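Local coordinates for protein digeranylgeranylglycerophospholipid reductase (Sulfolobus acidocaldarius, PDB 4OPC) that uses one bound FAD to hydrogenate the geranylgeranyl chains of archaeal membrane lipid precursors, turning unsaturated archaeols into saturated ones, at residues Leu191-Asp196 and Ala254-Lys259; Tyr202-Ile207 and Trp217-Lys222; Phe206-Thr211 and Leu250-Pro255. All blocks are in the same frame, centred on the assembly; numbering follows the deposited sequence.

Interaction 1 of 3, residues Leu191-Asp196 and Ala254-Lys259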
loop_
_atom_site.group_PDB
_atom_site.type_symbol
_atom_site.label_atom_id
_atom_site.label_comp_id
_atom_site.label_asym_id
_atom_site.label_seq_id
_atom_site.Cartn_x
_atom_site.Cartn_y
_atom_site.Cartn_z
ATOM N N LEU A 191 3.889 -5.651 -21.596
ATOM C CA LEU A 191 4.056 -5.799 -23.036
ATOM C C LEU A 191 5.524 -5.851 -23.428
ATOM O O LEU A 191 6.379 -5.280 -22.754
ATOM C CB LEU A 191 3.400 -4.613 -23.751
ATOM C CG LEU A 191 1.885 -4.478 -23.582
ATOM C CD1 LEU A 191 1.525 -3.043 -23.285
ATOM C CD2 LEU A 191 1.169 -4.955 -24.834
ATOM N N LEU A 192 5.808 -6.535 -24.536
ATOM C CA LEU A 192 7.123 -6.461 -25.163
ATOM C C LEU A 192 7.237 -5.162 -25.954
ATOM O O LEU A 192 6.228 -4.608 -26.393
ATOM C CB LEU A 192 7.337 -7.653 -26.098
ATOM C CG LEU A 192 7.186 -9.024 -25.436
ATOM C CD1 LEU A 192 7.519 -10.157 -26.404
ATOM C CD2 LEU A 192 8.055 -9.107 -24.193
ATOM N N THR A 193 8.460 -4.661 -26.117
ATOM C CA THR A 193 8.693 -3.426 -26.867
ATOM C C THR A 193 9.453 -3.697 -28.167
ATOM O O THR A 193 10.187 -4.682 -28.277
ATOM C CB THR A 193 9.478 -2.390 -26.045
ATOM O OG1 THR A 193 10.803 -2.880 -25.795
ATOM C CG2 THR A 193 8.778 -2.125 -24.719
ATOM N N LYS A 194 9.274 -2.810 -29.143
ATOM C CA LYS A 194 9.882 -2.975 -30.464
ATOM C C LYS A 194 11.278 -2.373 -30.510
ATOM O O LYS A 194 12.095 -2.725 -31.359
ATOM C CB LYS A 194 9.022 -2.304 -31.532
ATOM C CG LYS A 194 7.544 -2.632 -31.474
ATOM C CD LYS A 194 6.813 -1.906 -32.596
ATOM C CE LYS A 194 5.322 -1.782 -32.324
ATOM N NZ LYS A 194 4.639 -1.001 -33.393
ATOM N N GLU A 195 11.530 -1.442 -29.600
ATOM C CA GLU A 195 12.800 -0.746 -29.521
ATOM C C GLU A 195 13.344 -0.918 -28.106
ATOM O O GLU A 195 12.567 -1.002 -27.146
ATOM C CB GLU A 195 12.591 0.737 -29.836
ATOM C CG GLU A 195 13.765 1.418 -30.516
ATOM C CD GLU A 195 13.368 2.724 -31.185
ATOM O OE1 GLU A 195 12.162 2.913 -31.451
ATOM O OE2 GLU A 195 14.254 3.565 -31.446
ATOM N N ASP A 196 14.667 -0.995 -27.982
ATOM C CA ASP A 196 15.317 -1.093 -26.679
ATOM C C ASP A 196 14.851 0.035 -25.782
ATOM O O ASP A 196 14.692 1.176 -26.220
ATOM C CB ASP A 196 16.841 -1.036 -26.809
ATOM C CG ASP A 196 17.421 -2.282 -27.442
ATOM O OD1 ASP A 196 16.707 -3.303 -27.514
ATOM O OD2 ASP A 196 18.598 -2.239 -27.855
ATOM N N ALA A 254 3.668 4.965 -24.062
ATOM C CA ALA A 254 4.318 3.742 -24.514
ATOM C C ALA A 254 4.147 3.587 -26.019
ATOM O O ALA A 254 3.496 2.649 -26.481
ATOM C CB ALA A 254 3.738 2.533 -23.782
ATOM N N PRO A 255 4.737 4.505 -26.799
ATOM C CA PRO A 255 4.602 4.412 -28.254
ATOM C C PRO A 255 5.350 3.200 -28.802
ATOM O O PRO A 255 5.098 2.796 -29.932
ATOM C CB PRO A 255 5.260 5.703 -28.747
ATOM C CG PRO A 255 6.227 6.060 -27.677
ATOM C CD PRO A 255 5.570 5.651 -26.394
ATOM N N ASP A 256 6.230 2.625 -27.988
ATOM C CA ASP A 256 7.143 1.571 -28.418
ATOM C C ASP A 256 6.633 0.148 -28.211
ATOM O O ASP A 256 7.281 -0.800 -28.653
ATOM C CB ASP A 256 8.491 1.723 -27.702
ATOM C CG ASP A 256 8.355 1.773 -26.181
ATOM O OD1 ASP A 256 7.420 2.426 -25.666
ATOM O OD2 ASP A 256 9.202 1.165 -25.493
ATOM N N VAL A 257 5.498 -0.021 -27.542
ATOM C CA VAL A 257 5.052 -1.374 -27.202
ATOM C C VAL A 257 4.451 -2.103 -28.394
ATOM O O VAL A 257 3.895 -1.496 -29.304
ATOM C CB VAL A 257 4.036 -1.400 -26.045
ATOM C CG1 VAL A 257 4.700 -0.956 -24.754
ATOM C CG2 VAL A 257 2.817 -0.543 -26.366
ATOM N N ASP A 258 4.574 -3.424 -28.375
ATOM C CA ASP A 258 3.952 -4.262 -29.378
ATOM C C ASP A 258 2.626 -4.745 -28.797
ATOM O O ASP A 258 2.597 -5.632 -27.938
ATOM C CB ASP A 258 4.864 -5.441 -29.691
ATOM C CG ASP A 258 4.373 -6.261 -30.858
ATOM O OD1 ASP A 258 3.155 -6.265 -31.112
ATOM O OD2 ASP A 258 5.210 -6.899 -31.523
ATOM N N LYS A 259 1.527 -4.159 -29.263
ATOM C CA LYS A 259 0.208 -4.462 -28.711
ATOM C C LYS A 259 -0.303 -5.855 -29.086
ATOM O O LYS A 259 -1.384 -6.264 -28.652
ATOM C CB LYS A 259 -0.808 -3.385 -29.101
ATOM C CG LYS A 259 -0.625 -2.070 -28.348
ATOM C CD LYS A 259 -1.843 -1.172 -28.494
ATOM C CE LYS A 259 -1.632 -0.131 -29.569
ATOM N NZ LYS A 259 -0.611 0.861 -29.141
HETATM O O HOH W 1 11.691 1.950 -26.310
#
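Leu-191 and Val-257 form the tight, buried end of this contact. CB of Leu-191 lies 4.0 Å from CB of Val-257. CD1 of Leu-191 meets the same valine, and CD2 of Leu-191 lies 3.5 Å from the carbonyl O of Asp-258. Two backbone hydrogen bonds flank the Thr-193 and Val-257 pair, an antiparallel non-hydrogen-bonded pair. Asp-258 N gives an almost straight bond to Leu-192 O (2.8 Å, 175° at the hydrogen). Lys-194 N reaches Asp-256 O at 2.9 Å. The CG2 methyl of Thr-193 packs alongside the Asp-256 carboxylate, 3.4 Å from OD2. A water links that OD2 to Asp-196 O, and Tyr-219 of strand 216-221 bonds to it as well. The threonine OG1 sits between the backbone N and the carbonyl carbon (chi1 66°) and bonds to Glu-195 O in its own segment. The outer side is looser and open to solvent. There Lys-194 runs extended over the 256-258 backbone, and its CE comes within 3.4 Å of Val-257 O. Its NZ stays 5.9 Å from Asp-258 OD1, too far for a salt bridge; that oxygen bonds to Ser-260 instead. The contact joins the end of strand 183-193 to the type I turn 254-257 and the short strand 257-258, which follow helix 242-253. Strand 226-234 packs against the buried side through Val-227 and Val-229.

Interaction 2 of 3, residues Tyr202-Ile207 and Trp217-Lys222; sequences YLRIFI and WWYFPK. With PGT ((1S)-2-{[{[(2R)-2,3-dihydroxypropyl]oxy}(hydroxy)phosphoryl]oxy}-1-[(palmitoyloxy)methyl]ethyl stearate), chain C.
Arg-204 and Tyr-219 are held together first by the backbone. Arg-204 N bonds to Tyr-219 O, and Tyr-219 N to Arg-204 O, both at 2.9 Å. Phe-206 and Trp-217 form the second hydrogen-bonded pair; Phe-206 N to Trp-217 O is nearly straight, at 177°. Between them Ile-205 and Trp-218 make a non-hydrogen-bonded pair. Next, the Arg-204 guanidinium lies over the Tyr-219 ring, planes 15° apart. CE1 of Tyr-219 sits over the centre of the guanidinium, 3.4 Å from CZ, while NH1 lies toward the rim of the tyrosine ring. The tyrosine CG is anti to its N (chi1 180°), which lays the ring beside the extended arginine. Their polar ends bond elsewhere, NH2 to Glu-198 O and OH to Asp-256. These strands, 202-206 and 216-221, form an antiparallel beta hairpin within the eight-stranded mixed sheet that backs the flavin and lipid pocket. Apolar contacts follow. The Phe-220 ring is sandwiched: Leu-203 CD1 sits over one face, 4.1 Å from the centroid, in a CH-pi contact. CD1 of Trp-218 covers the opposite face. CB of Tyr-219 meets the Phe-206 ring edge at CE2, 3.8 Å away. Both segments touch the lipid. PGT C39 rests over the Trp-218 ring, 3.4 Å from CZ3. C35 is 3.9 Å from Phe-220 CZ, and C18 is 3.7 Å from Ile-207 CD1. Trp-218 and Phe-220 also touch the reduced flavin.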
loop_
_atom_site.group_PDB
_atom_site.type_symbol
_atom_site.label_atom_id
_atom_site.label_comp_id
_atom_site.label_asym_id
_atom_site.label_seq_id
_atom_site.Cartn_x
_atom_site.Cartn_y
_atom_site.Cartn_z
ATOM N N TYR A 202 15.636 2.698 -14.920
ATOM C CA TYR A 202 14.821 3.736 -14.301
ATOM C C TYR A 202 13.336 3.542 -14.579
ATOM O O TYR A 202 12.930 3.371 -15.734
ATOM C CB TYR A 202 15.270 5.128 -14.769
ATOM C CG TYR A 202 16.514 5.601 -14.057
ATOM C CD1 TYR A 202 17.767 5.119 -14.416
ATOM C CD2 TYR A 202 16.432 6.503 -13.003
ATOM C CE1 TYR A 202 18.909 5.536 -13.750
ATOM C CE2 TYR A 202 17.571 6.926 -12.332
ATOM C CZ TYR A 202 18.800 6.437 -12.710
ATOM O OH TYR A 202 19.925 6.857 -12.044
ATOM N N LEU A 203 12.530 3.573 -13.521
ATOM C CA LEU A 203 11.083 3.641 -13.675
ATOM C C LEU A 203 10.696 5.011 -14.211
ATOM O O LEU A 203 11.406 5.996 -13.988
ATOM C CB LEU A 203 10.399 3.456 -12.330
ATOM C CG LEU A 203 10.782 2.203 -11.544
ATOM C CD1 LEU A 203 10.006 2.190 -10.244
ATOM C CD2 LEU A 203 10.531 0.933 -12.359
ATOM N N ARG A 204 9.572 5.073 -14.919
ATOM C CA ARG A 204 9.035 6.352 -15.369
ATOM C C ARG A 204 7.655 6.563 -14.787
ATOM O O ARG A 204 6.800 5.688 -14.857
ATOM C CB ARG A 204 8.963 6.424 -16.894
ATOM C CG ARG A 204 10.277 6.125 -17.593
ATOM C CD ARG A 204 10.092 6.064 -19.100
ATOM N NE ARG A 204 11.222 5.399 -19.736
ATOM C CZ ARG A 204 11.292 5.113 -21.032
ATOM N NH1 ARG A 204 10.287 5.426 -21.843
ATOM N NH2 ARG A 204 12.371 4.510 -21.519
ATOM N N ILE A 205 7.447 7.742 -14.213
ATOM C CA ILE A 205 6.152 8.142 -13.680
ATOM C C ILE A 205 5.764 9.443 -14.367
ATOM O O ILE A 205 6.559 10.391 -14.406
ATOM C CB ILE A 205 6.212 8.344 -12.157
ATOM C CG1 ILE A 205 6.406 6.982 -11.483
ATOM C CG2 ILE A 205 4.934 9.011 -11.647
ATOM C CD1 ILE A 205 6.523 7.055 -9.967
ATOM N N PHE A 206 4.560 9.488 -14.930
ATOM C CA PHE A 206 4.091 10.637 -15.689
ATOM C C PHE A 206 2.907 11.254 -14.976
ATOM O O PHE A 206 1.836 10.647 -14.882
ATOM C CB PHE A 206 3.660 10.208 -17.092
ATOM C CG PHE A 206 4.723 9.490 -17.879
ATOM C CD1 PHE A 206 5.598 10.185 -18.692
ATOM C CD2 PHE A 206 4.816 8.108 -17.831
ATOM C CE1 PHE A 206 6.560 9.510 -19.439
ATOM C CE2 PHE A 206 5.775 7.439 -18.572
ATOM C CZ PHE A 206 6.643 8.138 -19.365
ATOM N N ILE A 207 3.098 12.465 -14.471
ATOM C CA ILE A 207 2.012 13.183 -13.835
ATOM C C ILE A 207 1.177 13.865 -14.911
ATOM O O ILE A 207 1.720 14.517 -15.799
ATOM C CB ILE A 207 2.556 14.245 -12.879
ATOM C CG1 ILE A 207 3.527 13.603 -11.895
ATOM C CG2 ILE A 207 1.409 14.923 -12.147
ATOM C CD1 ILE A 207 2.918 12.476 -11.084
ATOM N N TRP A 217 0.326 8.045 -14.715
ATOM C CA TRP A 217 0.703 6.979 -15.630
ATOM C C TRP A 217 2.097 6.503 -15.274
ATOM O O TRP A 217 2.912 7.270 -14.742
ATOM C CB TRP A 217 0.718 7.486 -17.072
ATOM C CG TRP A 217 -0.586 7.369 -17.802
ATOM C CD1 TRP A 217 -1.623 8.266 -17.789
ATOM C CD2 TRP A 217 -0.975 6.313 -18.684
ATOM N NE1 TRP A 217 -2.638 7.817 -18.603
ATOM C CE2 TRP A 217 -2.263 6.621 -19.163
ATOM C CE3 TRP A 217 -0.358 5.136 -19.116
ATOM C CZ2 TRP A 217 -2.944 5.792 -20.054
ATOM C CZ3 TRP A 217 -1.031 4.321 -20.005
ATOM C CH2 TRP A 217 -2.306 4.658 -20.471
ATOM N N TRP A 218 2.388 5.242 -15.581
ATOM C CA TRP A 218 3.732 4.748 -15.349
ATOM C C TRP A 218 4.216 3.822 -16.439
ATOM O O TRP A 218 3.423 3.233 -17.174
ATOM C CB TRP A 218 3.838 4.056 -13.990
ATOM C CG TRP A 218 3.177 2.708 -13.880
ATOM C CD1 TRP A 218 3.699 1.505 -14.267
ATOM C CD2 TRP A 218 1.902 2.422 -13.285
ATOM N NE1 TRP A 218 2.812 0.492 -13.979
ATOM C CE2 TRP A 218 1.706 1.028 -13.370
ATOM C CE3 TRP A 218 0.901 3.213 -12.705
ATOM C CZ2 TRP A 218 0.557 0.406 -12.879
ATOM C CZ3 TRP A 218 -0.236 2.604 -12.232
ATOM C CH2 TRP A 218 -0.399 1.208 -12.315
ATOM N N TYR A 219 5.537 3.679 -16.505
ATOM C CA TYR A 219 6.219 2.840 -17.478
ATOM C C TYR A 219 7.392 2.253 -16.690
ATOM O O TYR A 219 8.404 2.928 -16.474
ATOM C CB TYR A 219 6.659 3.724 -18.659
ATOM C CG TYR A 219 7.401 3.061 -19.803
ATOM C CD1 TYR A 219 8.758 2.781 -19.705
ATOM C CD2 TYR A 219 6.759 2.791 -21.009
ATOM C CE1 TYR A 219 9.452 2.222 -20.762
ATOM C CE2 TYR A 219 7.449 2.228 -22.080
ATOM C CZ TYR A 219 8.796 1.950 -21.944
ATOM O OH TYR A 219 9.515 1.396 -22.981
ATOM N N PHE A 220 7.220 1.017 -16.221
ATOM C CA PHE A 220 8.181 0.371 -15.327
ATOM C C PHE A 220 8.878 -0.750 -16.111
ATOM O O PHE A 220 8.283 -1.817 -16.321
ATOM C CB PHE A 220 7.455 -0.253 -14.118
ATOM C CG PHE A 220 6.936 0.736 -13.098
ATOM C CD1 PHE A 220 7.150 2.103 -13.204
ATOM C CD2 PHE A 220 6.239 0.263 -12.000
ATOM C CE1 PHE A 220 6.665 2.974 -12.232
ATOM C CE2 PHE A 220 5.757 1.117 -11.037
ATOM C CZ PHE A 220 5.972 2.477 -11.142
ATOM N N PRO A 221 10.134 -0.529 -16.545
ATOM C CA PRO A 221 10.774 -1.581 -17.350
ATOM C C PRO A 221 11.034 -2.850 -16.546
ATOM O O PRO A 221 11.482 -2.796 -15.392
ATOM C CB PRO A 221 12.103 -0.944 -17.780
ATOM C CG PRO A 221 11.861 0.564 -17.679
ATOM C CD PRO A 221 10.958 0.693 -16.477
ATOM N N LYS A 222 10.740 -3.983 -17.173
ATOM C CA LYS A 222 11.008 -5.299 -16.599
ATOM C C LYS A 222 12.160 -5.994 -17.327
ATOM O O LYS A 222 12.415 -7.185 -17.115
ATOM C CB LYS A 222 9.749 -6.161 -16.664
ATOM C CG LYS A 222 8.712 -5.829 -15.596
ATOM C CD LYS A 222 7.494 -6.738 -15.719
ATOM C CE LYS A 222 6.556 -6.608 -14.529
ATOM N NZ LYS A 222 7.090 -7.290 -13.311
HETATM C C48 PGT C . -1.499 10.924 -6.320
HETATM C C47 PGT C . -2.014 9.961 -5.270
HETATM C C46 PGT C . -2.387 8.651 -5.931
HETATM C C45 PGT C . -1.191 8.110 -6.689
HETATM C C44 PGT C . -1.274 6.604 -6.812
HETATM C C43 PGT C . -1.657 6.220 -8.230
HETATM C C42 PGT C . -1.895 4.727 -8.275
HETATM C C41 PGT C . -0.573 4.042 -8.039
HETATM C C40 PGT C . -0.561 2.684 -8.695
HETATM C C39 PGT C . 0.875 2.375 -9.054
HETATM C C38 PGT C . 1.730 2.441 -7.815
HETATM C C37 PGT C . 3.179 2.305 -8.218
HETATM C C36 PGT C . 4.013 2.264 -6.961
HETATM C C35 PGT C . 5.475 2.465 -7.284
HETATM C C34 PGT C . 6.277 2.357 -6.001
HETATM C C33 PGT C . 7.691 2.866 -6.184
HETATM C C32 PGT C . 8.675 2.035 -5.382
HETATM C C31 PGT C . 8.713 2.431 -3.914
HETATM O O31 PGT C . 8.542 1.560 -3.082
HETATM O O2 PGT C . 8.927 3.769 -3.499
HETATM C C2 PGT C . 10.229 4.105 -3.058
HETATM C C1 PGT C . 10.499 3.703 -1.622
HETATM O O3P PGT C . 9.590 2.799 -1.025
HETATM P P PGT C . 8.755 3.296 0.228
HETATM O O1P PGT C . 8.344 4.711 -0.116
HETATM O O2P PGT C . 7.528 2.430 0.470
HETATM O O4P PGT C . 9.609 3.320 1.572
HETATM C C4 PGT C . 11.019 3.235 1.585
HETATM C C5 PGT C . 11.562 3.413 2.985
HETATM O O5 PGT C . 12.308 2.274 3.348
HETATM C C6 PGT C . 10.418 3.611 3.950
HETATM O O6 PGT C . 10.239 2.475 4.764
HETATM C C3 PGT C . 10.454 5.607 -3.063
HETATM O O3 PGT C . 10.428 6.174 -4.351
HETATM C C11 PGT C . 9.897 7.478 -4.355
HETATM O O11 PGT C . 10.242 8.274 -3.506
HETATM C C12 PGT C . 8.888 7.884 -5.411
HETATM C C13 PGT C . 8.812 9.391 -5.525
HETATM C C14 PGT C . 7.778 9.755 -6.570
HETATM C C15 PGT C . 6.460 10.095 -5.907
HETATM C C16 PGT C . 5.469 10.593 -6.938
HETATM C C17 PGT C . 4.876 11.899 -6.454
HETATM C C18 PGT C . 4.127 12.590 -7.573
HETATM C C19 PGT C . 3.807 14.015 -7.169
HETATM C C20 PGT C . 5.063 14.864 -7.147
HETATM C C21 PGT C . 4.900 16.038 -8.092
HETATM C C22 PGT C . 5.658 17.243 -7.576
HETATM C C23 PGT C . 5.019 18.495 -8.139
HETATM C C24 PGT C . 5.562 19.721 -7.438
HETATM C C25 PGT C . 4.416 20.552 -6.903
HETATM C C26 PGT C . 4.619 20.810 -5.424
#

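Interaction 3 of 3, residues Phe206-Thr211 and Leu250-Pro255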
loop_
_atom_site.group_PDB
_atom_site.type_symbol
_atom_site.label_atom_id
_atom_site.label_comp_id
_atom_site.label_asym_id
_atom_site.label_seq_id
_atom_site.Cartn_x
_atom_site.Cartn_y
_atom_site.Cartn_z
ATOM N N PHE A 206 4.560 9.488 -14.930
ATOM C CA PHE A 206 4.091 10.637 -15.689
ATOM C C PHE A 206 2.907 11.254 -14.976
ATOM O O PHE A 206 1.836 10.647 -14.882
ATOM C CB PHE A 206 3.660 10.208 -17.092
ATOM C CG PHE A 206 4.723 9.490 -17.879
ATOM C CD1 PHE A 206 5.598 10.185 -18.692
ATOM C CD2 PHE A 206 4.816 8.108 -17.831
ATOM C CE1 PHE A 206 6.560 9.510 -19.439
ATOM C CE2 PHE A 206 5.775 7.439 -18.572
ATOM C CZ PHE A 206 6.643 8.138 -19.365
ATOM N N ILE A 207 3.098 12.465 -14.471
ATOM C CA ILE A 207 2.012 13.183 -13.835
ATOM C C ILE A 207 1.177 13.865 -14.911
ATOM O O ILE A 207 1.720 14.517 -15.799
ATOM C CB ILE A 207 2.556 14.245 -12.879
ATOM C CG1 ILE A 207 3.527 13.603 -11.895
ATOM C CG2 ILE A 207 1.409 14.923 -12.147
ATOM C CD1 ILE A 207 2.918 12.476 -11.084
ATOM N N ASP A 208 -0.142 13.698 -14.850
ATOM C CA ASP A 208 -1.026 14.369 -15.789
ATOM C C ASP A 208 -2.479 14.270 -15.327
ATOM O O ASP A 208 -3.073 13.190 -15.338
ATOM C CB ASP A 208 -0.873 13.786 -17.200
ATOM C CG ASP A 208 -1.508 14.660 -18.262
ATOM O OD1 ASP A 208 -2.648 15.135 -18.066
ATOM O OD2 ASP A 208 -0.879 14.889 -19.311
ATOM N N GLN A 209 -3.053 15.402 -14.935
ATOM C CA GLN A 209 -4.407 15.417 -14.401
ATOM C C GLN A 209 -5.490 15.174 -15.449
ATOM O O GLN A 209 -6.636 14.874 -15.100
ATOM C CB GLN A 209 -4.655 16.718 -13.630
ATOM C CG GLN A 209 -3.679 16.927 -12.485
ATOM C CD GLN A 209 -3.499 15.692 -11.595
ATOM O OE1 GLN A 209 -4.430 14.913 -11.372
ATOM N NE2 GLN A 209 -2.288 15.515 -11.082
ATOM N N GLU A 210 -5.145 15.296 -16.727
ATOM C CA GLU A 210 -6.096 15.032 -17.799
ATOM C C GLU A 210 -6.126 13.556 -18.190
ATOM O O GLU A 210 -7.192 13.000 -18.458
ATOM C CB GLU A 210 -5.777 15.877 -19.029
ATOM C CG GLU A 210 -6.026 17.352 -18.833
ATOM C CD GLU A 210 -5.706 18.164 -20.073
ATOM O OE1 GLU A 210 -5.359 17.555 -21.109
ATOM O OE2 GLU A 210 -5.798 19.408 -20.006
ATOM N N THR A 211 -4.959 12.921 -18.237
ATOM C CA THR A 211 -4.882 11.538 -18.701
ATOM C C THR A 211 -4.910 10.511 -17.564
ATOM O O THR A 211 -5.134 9.328 -17.809
ATOM C CB THR A 211 -3.617 11.316 -19.535
ATOM O OG1 THR A 211 -2.482 11.495 -18.688
ATOM C CG2 THR A 211 -3.552 12.316 -20.695
ATOM N N LEU A 250 -2.496 5.364 -24.047
ATOM C CA LEU A 250 -1.338 4.463 -24.040
ATOM C C LEU A 250 -0.200 4.924 -24.964
ATOM O O LEU A 250 0.968 4.927 -24.562
ATOM C CB LEU A 250 -1.749 3.030 -24.405
ATOM C CG LEU A 250 -0.591 2.024 -24.501
ATOM C CD1 LEU A 250 0.121 1.908 -23.169
ATOM C CD2 LEU A 250 -1.050 0.652 -24.992
ATOM N N ASP A 251 -0.545 5.351 -26.174
ATOM C CA ASP A 251 0.462 5.758 -27.159
ATOM C C ASP A 251 1.316 6.955 -26.711
ATOM O O ASP A 251 2.452 7.109 -27.157
ATOM C CB ASP A 251 -0.188 6.083 -28.507
ATOM C CG ASP A 251 -0.726 4.855 -29.216
ATOM O OD1 ASP A 251 -0.415 3.718 -28.796
ATOM O OD2 ASP A 251 -1.456 5.032 -30.217
ATOM N N LYS A 252 0.760 7.805 -25.856
ATOM C CA LYS A 252 1.489 8.941 -25.325
ATOM C C LYS A 252 2.657 8.462 -24.467
ATOM O O LYS A 252 3.744 9.041 -24.510
ATOM C CB LYS A 252 0.546 9.814 -24.496
ATOM C CG LYS A 252 1.034 11.222 -24.223
ATOM C CD LYS A 252 -0.064 12.025 -23.535
ATOM C CE LYS A 252 0.307 13.492 -23.399
ATOM N NZ LYS A 252 1.625 13.686 -22.739
ATOM N N TYR A 253 2.440 7.395 -23.713
ATOM C CA TYR A 253 3.407 6.961 -22.710
ATOM C C TYR A 253 4.197 5.723 -23.105
ATOM O O TYR A 253 5.262 5.457 -22.547
ATOM C CB TYR A 253 2.703 6.748 -21.372
ATOM C CG TYR A 253 1.945 7.985 -20.973
ATOM C CD1 TYR A 253 2.626 9.131 -20.583
ATOM C CD2 TYR A 253 0.560 8.026 -21.029
ATOM C CE1 TYR A 253 1.945 10.279 -20.242
ATOM C CE2 TYR A 253 -0.136 9.177 -20.691
ATOM C CZ TYR A 253 0.570 10.297 -20.296
ATOM O OH TYR A 253 -0.103 11.449 -19.963
ATOM N N ALA A 254 3.668 4.965 -24.062
ATOM C CA ALA A 254 4.318 3.742 -24.514
ATOM C C ALA A 254 4.147 3.587 -26.019
ATOM O O ALA A 254 3.496 2.649 -26.481
ATOM C CB ALA A 254 3.738 2.533 -23.782
ATOM N N PRO A 255 4.737 4.505 -26.799
ATOM C CA PRO A 255 4.602 4.412 -28.254
ATOM C C PRO A 255 5.350 3.200 -28.802
ATOM O O PRO A 255 5.098 2.796 -29.932
ATOM C CB PRO A 255 5.260 5.703 -28.747
ATOM C CG PRO A 255 6.227 6.060 -27.677
ATOM C CD PRO A 255 5.570 5.651 -26.394
HETATM O O HOH W 2 1.437 13.538 -19.816
#
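The hydroxyl of Tyr-253 is gripped by two polar partners, Thr-211 and a water. OH lies 2.7 Å from Thr-211 OG1, and either hydroxyl could be the donor. The water is 2.6 Å from the same OH and sits at the edge of the ring, in its plane. This water probably donates to Asp-208 OD2, and it accepts from Lys-252 NZ at 2.9 Å. It thus bridges opposite charges that stay 4.4 Å apart between OD2 and NZ, beyond a salt bridge. The Asp-208 carboxylate stands almost upright to the tyrosine ring, with planes 82° apart. OG1 of Thr-211, held between the backbone N and the carbonyl carbon (chi1 65°), lies at the ring edge near its plane. Nearer the helix, the two aromatic side chains slide past each other. CD1 of Tyr-253 comes over the face of the Phe-206 ring, 3.4 Å from CG and offset toward the rim. The planes meet obliquely, at 48°. Trp-217 also stacks on Tyr-253. Tyr-253 therefore ties the last turn of helix 242-253 to the loop after strand 202-206. Asp-208 OD1 accepts two amides of its own loop. Glu-210 N meets it at 2.8 Å, nearly along its C-O axis, and Thr-211 N from above the carboxylate plane. Asn-360 adds a further bond to OD1. Accepting amides two and three residues on is characteristic of an Asx turn within an Asx motif.

How the interactions relate
Interactions 2 and 3 are largely buried, whereas interaction 1 lies partly at the surface. Interaction 2 pairs neighbouring strands, and its aromatic residues reach the flavin and the lipid. Interaction 1 is distant from both; interaction 3 reaches the lipid pocket only through Ile-207, which takes no part in the contact. Interactions 2 and 3 share Phe-206 and Ile-207, at the end of strand 202-206. Interactions 1 and 3 share Ala-254 and Pro-255, and a Lys-259 to Asp-251 salt bridge joins them. Tyr-219 ties interaction 2 to interaction 1. The chemistry follows position: regular strand bonding and ring packing in 2, a short strand pairing with charged side chains at its solvent side in 1, hydroxyl and water bonds beside aromatic packing in 3.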